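Local coordinates for protein 4-alpha-glucanotransferase (PDB 6M6T) that belongs to the amylomaltases, also called disproportionating enzymes, a glucanotransferase family of the TIM-barrel clan, and holds glycan ligands in its pockets, at residues K156-W161 against V226-M231; K365-G370 against H383-N388; N388-A393 against V440-I445. One frame throughout, in Å; residues are numbered along the deposited sequence.

Contact 1 of 3, residues K156-W161 against V226-M231; sequences KALQEW and VEVWTM
Trp-161 and Trp-229 form the aromatic half of this contact, a T-shaped pair in which the six-membered ring of Trp-161 presents its edge to the face of Trp-229's five-membered ring. The centroids lie 5.3 Å apart and the planes meet at 70°. At the leading edge CZ3 of Trp-161 comes 3.9 Å from NE1 of Trp-229, standing over the indole near its rim. The Trp-229 N-H is spent on another partner, the carbonyl O of Ile-166, and Arg-169 adds a cation-pi contact to the same indole. Trp-161 is steadied within its own loop: CA of Leu-158 sits over one face, and NE1 makes a weak bond to Lys-156 O at the ring's edge.

The apolar half belongs to Leu-158, whose two methyls divide the work. With CG anti to the backbone N (chi1 160°), the branch points at the helix: CD1 meets CD1 of Trp-229 at 3.4 Å, and CD2 meets CG1 of Val-228 at 3.7 Å. Gln-159 NE2 only brushes CG1 of Val-228 and is itself hydrogen-bonded to Ala-223 O.

The contact fastens the loop between helices 140-152 and 164-167 to the short helix 226-230, which follows barrel strand 212-217. Phe-146 and Ile-149 of helix 140-152 pack on Trp-229, Ile-149 also touches Trp-161, and Ile-166 and Ile-167 of helix 164-167 also pack on Trp-161.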
loop_
_atom_site.group_PDB
_atom_site.type_symbol
_atom_site.label_atom_id
_atom_site.label_comp_id
_atom_site.label_asym_id
_atom_site.label_seq_id
_atom_site.Cartn_x
_atom_site.Cartn_y
_atom_site.Cartn_z
ATOM N N LYS A 156 13.008 5.002 -19.026
ATOM C CA LYS A 156 13.084 6.429 -18.737
ATOM C C LYS A 156 11.696 6.968 -18.421
ATOM O O LYS A 156 10.685 6.466 -18.921
ATOM C CB LYS A 156 13.694 7.197 -19.913
ATOM C CG LYS A 156 15.198 7.044 -20.002
ATOM C CD LYS A 156 15.881 8.225 -20.653
ATOM C CE LYS A 156 17.306 8.343 -20.126
ATOM N NZ LYS A 156 18.158 7.190 -20.562
ATOM N N ALA A 157 11.652 7.995 -17.581
ATOM C CA ALA A 157 10.369 8.555 -17.185
ATOM C C ALA A 157 9.590 9.055 -18.397
ATOM O O ALA A 157 10.157 9.405 -19.438
ATOM C CB ALA A 157 10.571 9.696 -16.197
ATOM N N LEU A 158 8.267 9.093 -18.236
ATOM C CA LEU A 158 7.372 9.572 -19.288
ATOM C C LEU A 158 7.713 10.987 -19.738
ATOM O O LEU A 158 7.563 11.320 -20.916
ATOM C CB LEU A 158 5.932 9.521 -18.792
ATOM C CG LEU A 158 4.939 10.392 -19.544
ATOM C CD1 LEU A 158 4.439 9.648 -20.784
ATOM C CD2 LEU A 158 3.781 10.838 -18.625
ATOM N N GLN A 159 8.160 11.840 -18.818
ATOM C CA GLN A 159 8.449 13.222 -19.185
ATOM C C GLN A 159 9.706 13.352 -20.036
ATOM O O GLN A 159 9.852 14.347 -20.757
ATOM C CB GLN A 159 8.587 14.083 -17.928
ATOM C CG GLN A 159 7.283 14.277 -17.167
ATOM C CD GLN A 159 6.905 13.075 -16.310
ATOM O OE1 GLN A 159 7.758 12.251 -15.964
ATOM N NE2 GLN A 159 5.618 12.971 -15.966
ATOM N N GLU A 160 10.615 12.378 -19.969
ATOM C CA GLU A 160 11.886 12.458 -20.674
ATOM C C GLU A 160 11.994 11.454 -21.825
ATOM O O GLU A 160 13.106 11.175 -22.288
ATOM C CB GLU A 160 13.052 12.288 -19.690
ATOM C CG GLU A 160 13.035 10.975 -18.888
ATOM C CD GLU A 160 14.252 10.785 -17.953
ATOM O OE1 GLU A 160 14.300 9.737 -17.244
ATOM O OE2 GLU A 160 15.151 11.669 -17.926
ATOM N N TRP A 161 10.870 10.912 -22.307
ATOM C CA TRP A 161 10.916 10.131 -23.542
ATOM C C TRP A 161 11.433 11.026 -24.665
ATOM O O TRP A 161 11.495 12.249 -24.536
ATOM C CB TRP A 161 9.541 9.557 -23.921
ATOM C CG TRP A 161 8.974 8.504 -22.985
ATOM C CD1 TRP A 161 9.599 7.922 -21.911
ATOM C CD2 TRP A 161 7.659 7.917 -23.041
ATOM N NE1 TRP A 161 8.752 7.013 -21.297
ATOM C CE2 TRP A 161 7.561 6.994 -21.973
ATOM C CE3 TRP A 161 6.560 8.078 -23.891
ATOM C CZ2 TRP A 161 6.408 6.245 -21.736
ATOM C CZ3 TRP A 161 5.409 7.330 -23.646
ATOM C CH2 TRP A 161 5.345 6.428 -22.577
ATOM N N VAL A 226 0.603 5.813 -16.420
ATOM C CA VAL A 226 -0.318 5.665 -17.535
ATOM C C VAL A 226 -1.488 6.629 -17.415
ATOM O O VAL A 226 -2.174 6.896 -18.408
ATOM C CB VAL A 226 -0.799 4.202 -17.630
ATOM C CG1 VAL A 226 -1.703 3.841 -16.467
ATOM C CG2 VAL A 226 -1.517 3.962 -18.935
ATOM N N GLU A 227 -1.724 7.183 -16.226
ATOM C CA GLU A 227 -2.840 8.112 -16.053
ATOM C C GLU A 227 -2.458 9.526 -16.485
ATOM O O GLU A 227 -3.248 10.217 -17.142
ATOM C CB GLU A 227 -3.319 8.095 -14.594
ATOM C CG GLU A 227 -4.362 7.013 -14.290
ATOM C CD GLU A 227 -3.740 5.667 -13.927
ATOM O OE1 GLU A 227 -2.577 5.647 -13.454
ATOM O OE2 GLU A 227 -4.419 4.628 -14.106
ATOM N N VAL A 228 -1.257 9.973 -16.113
ATOM C CA VAL A 228 -0.704 11.226 -16.618
ATOM C C VAL A 228 -0.578 11.189 -18.129
ATOM O O VAL A 228 -0.641 12.229 -18.795
ATOM C CB VAL A 228 0.653 11.486 -15.938
ATOM C CG1 VAL A 228 1.355 12.680 -16.559
ATOM C CG2 VAL A 228 0.455 11.689 -14.440
ATOM N N TRP A 229 -0.409 9.989 -18.693
ATOM C CA TRP A 229 -0.311 9.804 -20.133
ATOM C C TRP A 229 -1.680 9.852 -20.825
ATOM O O TRP A 229 -1.918 10.703 -21.691
ATOM C CB TRP A 229 0.394 8.483 -20.414
ATOM C CG TRP A 229 0.883 8.359 -21.795
ATOM C CD1 TRP A 229 1.519 9.318 -22.526
ATOM C CD2 TRP A 229 0.780 7.208 -22.638
ATOM N NE1 TRP A 229 1.809 8.839 -23.770
ATOM C CE2 TRP A 229 1.370 7.544 -23.868
ATOM C CE3 TRP A 229 0.234 5.931 -22.476
ATOM C CZ2 TRP A 229 1.445 6.642 -24.930
ATOM C CZ3 TRP A 229 0.297 5.044 -23.535
ATOM C CH2 TRP A 229 0.902 5.403 -24.744
ATOM N N THR A 230 -2.595 8.938 -20.463
ATOM C CA THR A 230 -3.867 8.825 -21.172
ATOM C C THR A 230 -4.919 9.824 -20.705
ATOM O O THR A 230 -5.886 10.076 -21.437
ATOM C CB THR A 230 -4.455 7.428 -21.008
ATOM O OG1 THR A 230 -4.998 7.310 -19.692
ATOM C CG2 THR A 230 -3.401 6.364 -21.199
ATOM N N MET A 231 -4.780 10.372 -19.501
ATOM C CA MET A 231 -5.800 11.248 -18.923
ATOM C C MET A 231 -5.136 12.453 -18.262
ATOM O O MET A 231 -5.279 12.675 -17.054
ATOM C CB MET A 231 -6.650 10.477 -17.917
ATOM C CG MET A 231 -7.533 9.378 -18.493
ATOM S SD MET A 231 -8.423 8.532 -17.154
ATOM C CE MET A 231 -7.138 7.458 -16.503
#

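Contact 2 of 3, residues K365-G370 against H383-N388; sequences KIMEFG and HNYTEN. With AC1 (4,6-dideoxy-4-{[(1S,4R,5S,6S)-4,5,6-trihydroxy-3-(hydroxymethyl)cyclohex-2-en-1-yl]amino}-alpha-D-glucopyranose), chain J.
Lys-365 lays its aliphatic chain over one face of the Tyr-385 ring, just where strand 363-366 of the TIM barrel ends and the long loop to the next barrel strand, 389-392, comes back past it. This is a CH-pi contact: CB of Lys-365 stands 3.8 Å from the ring centroid, 16° off the ring normal. The lysine chain and the tyrosine run antiparallel to each other, so CB lies nearest the phenol end while CG reaches CD1 of Tyr-385 at 3.5 Å and CD spans CD1 and CE1. The bend at chi2 (-64°) turns the lysine chain along the ring, and NZ passes beyond it to 3.9 Å from Asn-384 O.

Van der Waals contact continues at the far end of the tyrosine. Met-367 crosses the ring direction at about a right angle, and its CG packs against Tyr-385 OH at 3.5 Å. That hydroxyl is held by a hydrogen bond to the carbonyl O of Asp-380, in the same loop, which should fix the ring's reach toward the strand end.

Backbone bonds shape the chain after the strand. Phe-369 N to Ile-366 O (3.0 Å) and Gly-370 N to Met-367 O tie residues 367-369 into a 3-10 turn, and Asp-380 uses its carboxylate OD1 to accept from Ile-366 N. The turn brings Phe-369 into the glycan pocket, where its ring meets the AC1 unit obliquely, CZ lying 3.4 Å from C6 of AC1.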
loop_
_atom_site.group_PDB
_atom_site.type_symbol
_atom_site.label_atom_id
_atom_site.label_comp_id
_atom_site.label_asym_id
_atom_site.label_seq_id
_atom_site.Cartn_x
_atom_site.Cartn_y
_atom_site.Cartn_z
ATOM N N LYS A 365 -5.960 5.891 15.002
ATOM C CA LYS A 365 -5.359 6.272 16.282
ATOM C C LYS A 365 -4.015 5.555 16.358
ATOM O O LYS A 365 -3.962 4.320 16.392
ATOM C CB LYS A 365 -6.251 5.906 17.479
ATOM C CG LYS A 365 -7.476 6.822 17.699
ATOM C CD LYS A 365 -7.075 8.274 18.037
ATOM C CE LYS A 365 -8.267 9.243 18.003
ATOM N NZ LYS A 365 -9.543 8.597 18.471
ATOM N N ILE A 366 -2.929 6.318 16.347
ATOM C CA ILE A 366 -1.587 5.753 16.341
ATOM C C ILE A 366 -1.013 5.982 17.729
ATOM O O ILE A 366 -0.556 7.081 18.052
ATOM C CB ILE A 366 -0.706 6.362 15.242
ATOM C CG1 ILE A 366 -1.251 5.978 13.863
ATOM C CG2 ILE A 366 0.763 5.912 15.386
ATOM C CD1 ILE A 366 -0.187 5.938 12.760
ATOM N N MET A 367 -1.019 4.935 18.552
ATOM C CA MET A 367 -0.669 5.106 19.956
ATOM C C MET A 367 0.734 5.648 20.160
ATOM O O MET A 367 1.046 6.120 21.259
ATOM C CB MET A 367 -0.766 3.785 20.692
ATOM C CG MET A 367 -1.158 3.881 22.164
ATOM S SD MET A 367 -1.424 2.191 22.752
ATOM C CE MET A 367 -1.402 1.328 21.189
ATOM N N GLU A 368 1.600 5.560 19.148
ATOM C CA GLU A 368 2.972 6.000 19.343
ATOM C C GLU A 368 3.089 7.507 19.392
ATOM O O GLU A 368 4.039 8.014 19.987
ATOM C CB GLU A 368 3.877 5.430 18.252
ATOM C CG GLU A 368 4.546 4.154 18.689
ATOM C CD GLU A 368 5.230 3.425 17.559
ATOM O OE1 GLU A 368 5.980 4.076 16.802
ATOM O OE2 GLU A 368 5.017 2.197 17.430
ATOM N N PHE A 369 2.139 8.224 18.803
ATOM C CA PHE A 369 2.082 9.676 18.873
ATOM C C PHE A 369 1.504 10.193 20.187
ATOM O O PHE A 369 1.422 11.414 20.373
ATOM C CB PHE A 369 1.219 10.225 17.734
ATOM C CG PHE A 369 1.724 9.905 16.356
ATOM C CD1 PHE A 369 3.072 9.990 16.053
ATOM C CD2 PHE A 369 0.830 9.559 15.347
ATOM C CE1 PHE A 369 3.519 9.722 14.778
ATOM C CE2 PHE A 369 1.278 9.285 14.080
ATOM C CZ PHE A 369 2.627 9.368 13.795
ATOM N N GLY A 370 1.079 9.308 21.084
ATOM C CA GLY A 370 0.236 9.701 22.193
ATOM C C GLY A 370 0.860 9.602 23.567
ATOM O O GLY A 370 0.144 9.625 24.567
ATOM N N HIS A 383 -6.980 6.652 26.508
ATOM C CA HIS A 383 -8.257 6.986 27.112
ATOM C C HIS A 383 -9.042 7.995 26.329
ATOM O O HIS A 383 -9.982 8.514 26.917
ATOM C CB HIS A 383 -8.044 7.483 28.538
ATOM C CG HIS A 383 -7.210 8.725 28.641
ATOM N ND1 HIS A 383 -5.967 8.736 29.246
ATOM C CD2 HIS A 383 -7.456 10.003 28.254
ATOM C CE1 HIS A 383 -5.477 9.965 29.211
ATOM N NE2 HIS A 383 -6.360 10.749 28.612
ATOM N N ASN A 384 -8.711 8.326 25.079
ATOM C CA ASN A 384 -9.504 9.244 24.276
ATOM C C ASN A 384 -10.051 8.582 23.022
ATOM O O ASN A 384 -10.661 9.265 22.178
ATOM C CB ASN A 384 -8.676 10.473 23.889
ATOM C CG ASN A 384 -8.422 11.378 25.060
ATOM O OD1 ASN A 384 -7.316 11.897 25.239
ATOM N ND2 ASN A 384 -9.446 11.565 25.885
ATOM N N TYR A 385 -9.842 7.276 22.874
ATOM C CA TYR A 385 -10.335 6.571 21.706
ATOM C C TYR A 385 -11.827 6.319 21.858
ATOM O O TYR A 385 -12.345 6.203 22.973
ATOM C CB TYR A 385 -9.593 5.251 21.525
ATOM C CG TYR A 385 -8.098 5.378 21.373
ATOM C CD1 TYR A 385 -7.485 6.618 21.230
ATOM C CD2 TYR A 385 -7.297 4.244 21.360
ATOM C CE1 TYR A 385 -6.108 6.728 21.086
ATOM C CE2 TYR A 385 -5.920 4.332 21.225
ATOM C CZ TYR A 385 -5.324 5.579 21.075
ATOM O OH TYR A 385 -3.947 5.670 20.921
ATOM N N THR A 386 -12.523 6.263 20.727
ATOM C CA THR A 386 -13.914 5.840 20.701
ATOM C C THR A 386 -14.026 4.588 19.833
ATOM O O THR A 386 -13.044 4.118 19.254
ATOM C CB THR A 386 -14.823 6.963 20.204
ATOM O OG1 THR A 386 -14.914 6.892 18.782
ATOM C CG2 THR A 386 -14.247 8.313 20.602
ATOM N N GLU A 387 -15.231 4.025 19.769
ATOM C CA GLU A 387 -15.402 2.737 19.110
ATOM C C GLU A 387 -15.139 2.847 17.616
ATOM O O GLU A 387 -14.472 1.987 17.034
ATOM C CB GLU A 387 -16.808 2.197 19.393
ATOM C CG GLU A 387 -17.276 1.050 18.495
ATOM C CD GLU A 387 -18.017 1.551 17.261
ATOM O OE1 GLU A 387 -17.559 1.273 16.129
ATOM O OE2 GLU A 387 -19.054 2.235 17.420
ATOM N N ASN A 388 -15.628 3.911 16.977
ATOM C CA ASN A 388 -15.500 4.060 15.525
ATOM C C ASN A 388 -14.108 4.576 15.139
ATOM O O ASN A 388 -13.947 5.646 14.552
ATOM C CB ASN A 388 -16.592 4.979 15.002
ATOM C CG ASN A 388 -16.778 4.863 13.521
ATOM O OD1 ASN A 388 -16.601 3.785 12.948
ATOM N ND2 ASN A 388 -17.148 5.976 12.876
HETATM C C1 AC1 J . 3.173 13.989 12.401
HETATM O O2 AC1 J . 4.165 15.914 11.306
HETATM C C2 AC1 J . 3.918 14.504 11.169
HETATM C C4A AC1 J . 0.665 10.726 5.860
HETATM C C3 AC1 J . 3.045 14.318 9.963
HETATM O O3 AC1 J . 3.777 14.812 8.849
HETATM C C4 AC1 J . 2.722 12.835 9.776
HETATM N N4A AC1 J . 1.771 12.622 8.682
HETATM C C5 AC1 J . 2.073 12.264 11.019
HETATM O O5 AC1 J . 2.868 12.548 12.214
HETATM C C6 AC1 J . 1.873 10.751 10.795
HETATM C C1B AC1 J . 2.355 12.564 7.335
HETATM C C2B AC1 J . 1.268 12.989 6.400
HETATM O O2B AC1 J . 0.764 14.232 6.888
HETATM C C3B AC1 J . 0.155 11.975 6.467
HETATM O O3B AC1 J . -0.942 12.389 5.666
HETATM O O4 AC1 J . -0.343 9.702 5.993
HETATM C C5B AC1 J . 1.893 10.351 6.430
HETATM C C7B AC1 J . 2.735 11.251 7.085
HETATM C C6B AC1 J . 2.344 8.917 6.249
HETATM O O6B AC1 J . 1.158 8.123 6.173
#

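Contact 3 of 3, residues N388-A393 against V440-I445; sequences NTIAYA and VSQTTI
Thr-389 turns OG1 into the position between its backbone N and carbonyl carbon (chi1 66°), and Ser-441 sets OG beside its own N, anti to the carbonyl carbon (chi1 -86°); these rotations bring the hydroxyls together at 2.8 Å between Ser-441 OG and Thr-389 OG1. Ser-441 is the donor, and Thr-389 OG1 is also bonded to Thr-386 O. The pair fastens the entrance of two neighbouring parallel strands of the TIM barrel, 389-392 and 443-447, linked by a beta-alpha-beta crossover whose helical connection ends with helix 428-438.

Past this point the strands pair in parallel, centred on Ala-391, the short segments meeting at 26°. Ala-391 bonds to residues flanking its partner Thr-444: its N reaches Thr-443 O at 2.9 Å, in the carbonyl plane, and its O accepts from Ile-445 N, also at 2.9 Å. Thr-444 CA adds a CA-H...O contact to Ala-391 O. Before these bonds, Gln-442 N to Thr-389 O is a weak one.

On the face toward helix 428-438, Ala-391 CB lies beside Thr-444 CG2, and Leu-436 rests on both residues. The other face carries Ile-390, Tyr-392, Thr-443 and Ile-445. Thr-443 touches Phe-43 and Ile-445 touches Gln-45, both on strand 43-45, which is not an immediate neighbour, consistent with this face lining the barrel interior. Here Ile-390 runs alongside Thr-443 while its CG2 meets Ile-445 CG1 at 3.9 Å. Tyr-392, its OH bonded to Gln-45 OE1, lies alongside Ile-445 and touches its CB through ring atom CE2.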
loop_
_atom_site.group_PDB
_atom_site.type_symbol
_atom_site.label_atom_id
_atom_site.label_comp_id
_atom_site.label_asym_id
_atom_site.label_seq_id
_atom_site.Cartn_x
_atom_site.Cartn_y
_atom_site.Cartn_z
ATOM N N ASN A 388 -15.628 3.911 16.977
ATOM C CA ASN A 388 -15.500 4.060 15.525
ATOM C C ASN A 388 -14.108 4.576 15.139
ATOM O O ASN A 388 -13.947 5.646 14.552
ATOM C CB ASN A 388 -16.592 4.979 15.002
ATOM C CG ASN A 388 -16.778 4.863 13.521
ATOM O OD1 ASN A 388 -16.601 3.785 12.948
ATOM N ND2 ASN A 388 -17.148 5.976 12.876
ATOM N N THR A 389 -13.092 3.788 15.500
ATOM C CA THR A 389 -11.707 4.028 15.118
ATOM C C THR A 389 -10.992 2.685 14.970
ATOM O O THR A 389 -11.409 1.663 15.533
ATOM C CB THR A 389 -10.943 4.901 16.140
ATOM O OG1 THR A 389 -10.814 4.204 17.387
ATOM C CG2 THR A 389 -11.609 6.261 16.382
ATOM N N ILE A 390 -9.892 2.707 14.216
ATOM C CA ILE A 390 -9.003 1.559 14.034
ATOM C C ILE A 390 -7.694 1.899 14.723
ATOM O O ILE A 390 -6.999 2.821 14.297
ATOM C CB ILE A 390 -8.740 1.268 12.555
ATOM C CG1 ILE A 390 -10.035 1.202 11.745
ATOM C CG2 ILE A 390 -7.880 0.022 12.415
ATOM C CD1 ILE A 390 -11.157 0.441 12.411
ATOM N N ALA A 391 -7.320 1.173 15.760
ATOM C CA ALA A 391 -6.150 1.566 16.535
ATOM C C ALA A 391 -4.935 0.728 16.167
ATOM O O ALA A 391 -5.031 -0.492 16.028
ATOM C CB ALA A 391 -6.417 1.467 18.033
ATOM N N TYR A 392 -3.795 1.409 15.999
ATOM C CA TYR A 392 -2.490 0.818 15.728
ATOM C C TYR A 392 -1.532 1.159 16.853
ATOM O O TYR A 392 -1.663 2.192 17.520
ATOM C CB TYR A 392 -1.854 1.333 14.428
ATOM C CG TYR A 392 -2.717 1.125 13.233
ATOM C CD1 TYR A 392 -3.703 2.037 12.909
ATOM C CD2 TYR A 392 -2.582 -0.009 12.454
ATOM C CE1 TYR A 392 -4.510 1.838 11.829
ATOM C CE2 TYR A 392 -3.389 -0.220 11.369
ATOM C CZ TYR A 392 -4.356 0.707 11.062
ATOM O OH TYR A 392 -5.167 0.505 9.975
ATOM N N ALA A 393 -0.560 0.273 17.049
ATOM C CA ALA A 393 0.600 0.629 17.850
ATOM C C ALA A 393 1.469 1.593 17.069
ATOM O O ALA A 393 1.811 2.684 17.545
ATOM C CB ALA A 393 1.376 -0.631 18.220
ATOM N N VAL A 440 -11.105 0.834 23.565
ATOM C CA VAL A 440 -12.500 0.683 23.175
ATOM C C VAL A 440 -12.656 0.639 21.661
ATOM O O VAL A 440 -13.784 0.615 21.151
ATOM C CB VAL A 440 -13.355 1.813 23.767
ATOM C CG1 VAL A 440 -13.159 1.860 25.256
ATOM C CG2 VAL A 440 -12.994 3.144 23.140
ATOM N N SER A 441 -11.530 0.653 20.937
ATOM C CA SER A 441 -11.560 0.687 19.478
ATOM C C SER A 441 -12.229 -0.566 18.928
ATOM O O SER A 441 -12.066 -1.658 19.475
ATOM C CB SER A 441 -10.134 0.807 18.917
ATOM O OG SER A 441 -9.680 2.148 18.826
ATOM N N GLN A 442 -12.990 -0.416 17.836
ATOM C CA GLN A 442 -13.667 -1.584 17.284
ATOM C C GLN A 442 -12.673 -2.572 16.705
ATOM O O GLN A 442 -12.877 -3.786 16.824
ATOM C CB GLN A 442 -14.708 -1.179 16.237
ATOM C CG GLN A 442 -14.180 -0.814 14.846
ATOM C CD GLN A 442 -15.281 -0.283 13.912
ATOM O OE1 GLN A 442 -15.841 0.804 14.129
ATOM N NE2 GLN A 442 -15.594 -1.053 12.870
ATOM N N THR A 443 -11.576 -2.076 16.125
ATOM C CA THR A 443 -10.539 -2.910 15.534
ATOM C C THR A 443 -9.172 -2.393 15.945
ATOM O O THR A 443 -8.943 -1.189 15.969
ATOM C CB THR A 443 -10.632 -2.935 14.001
ATOM O OG1 THR A 443 -11.991 -3.153 13.592
ATOM C CG2 THR A 443 -9.761 -4.045 13.432
ATOM N N THR A 444 -8.271 -3.303 16.271
ATOM C CA THR A 444 -6.878 -2.981 16.527
ATOM C C THR A 444 -6.015 -3.858 15.637
ATOM O O THR A 444 -6.333 -5.032 15.409
ATOM C CB THR A 444 -6.506 -3.207 17.993
ATOM O OG1 THR A 444 -6.875 -4.544 18.373
ATOM C CG2 THR A 444 -7.210 -2.169 18.908
ATOM N N ILE A 445 -4.932 -3.281 15.128
ATOM C CA ILE A 445 -4.047 -3.961 14.187
ATOM C C ILE A 445 -2.649 -4.025 14.777
ATOM O O ILE A 445 -2.120 -3.015 15.258
ATOM C CB ILE A 445 -4.016 -3.267 12.817
ATOM C CG1 ILE A 445 -5.433 -3.015 12.326
ATOM C CG2 ILE A 445 -3.289 -4.130 11.830
ATOM C CD1 ILE A 445 -6.156 -4.284 12.001
#

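Overall arrangement
Contacts 2 and 3 are consecutive pieces of one barrel wall, with centres 8 Å apart. They share Asn-388, and the backbone bond from Tyr-392 N to Lys-365 O (2.9 Å) joins their strands; Gln-442 N likewise bonds to Glu-387 O. Contact 2 reaches the glycan directly through Phe-369, whereas contact 3 stands farther from it, the Tyr-392 side chain being about 10 Å from an AC1 unit. Contact 1 stands on the opposite side of the chain's centre, its centre 41 Å from that of contact 2 and 39 Å from that of contact 3. It too remains back from bound sugar: the Gln-159 side chain is about 10 Å from an AC1 unit.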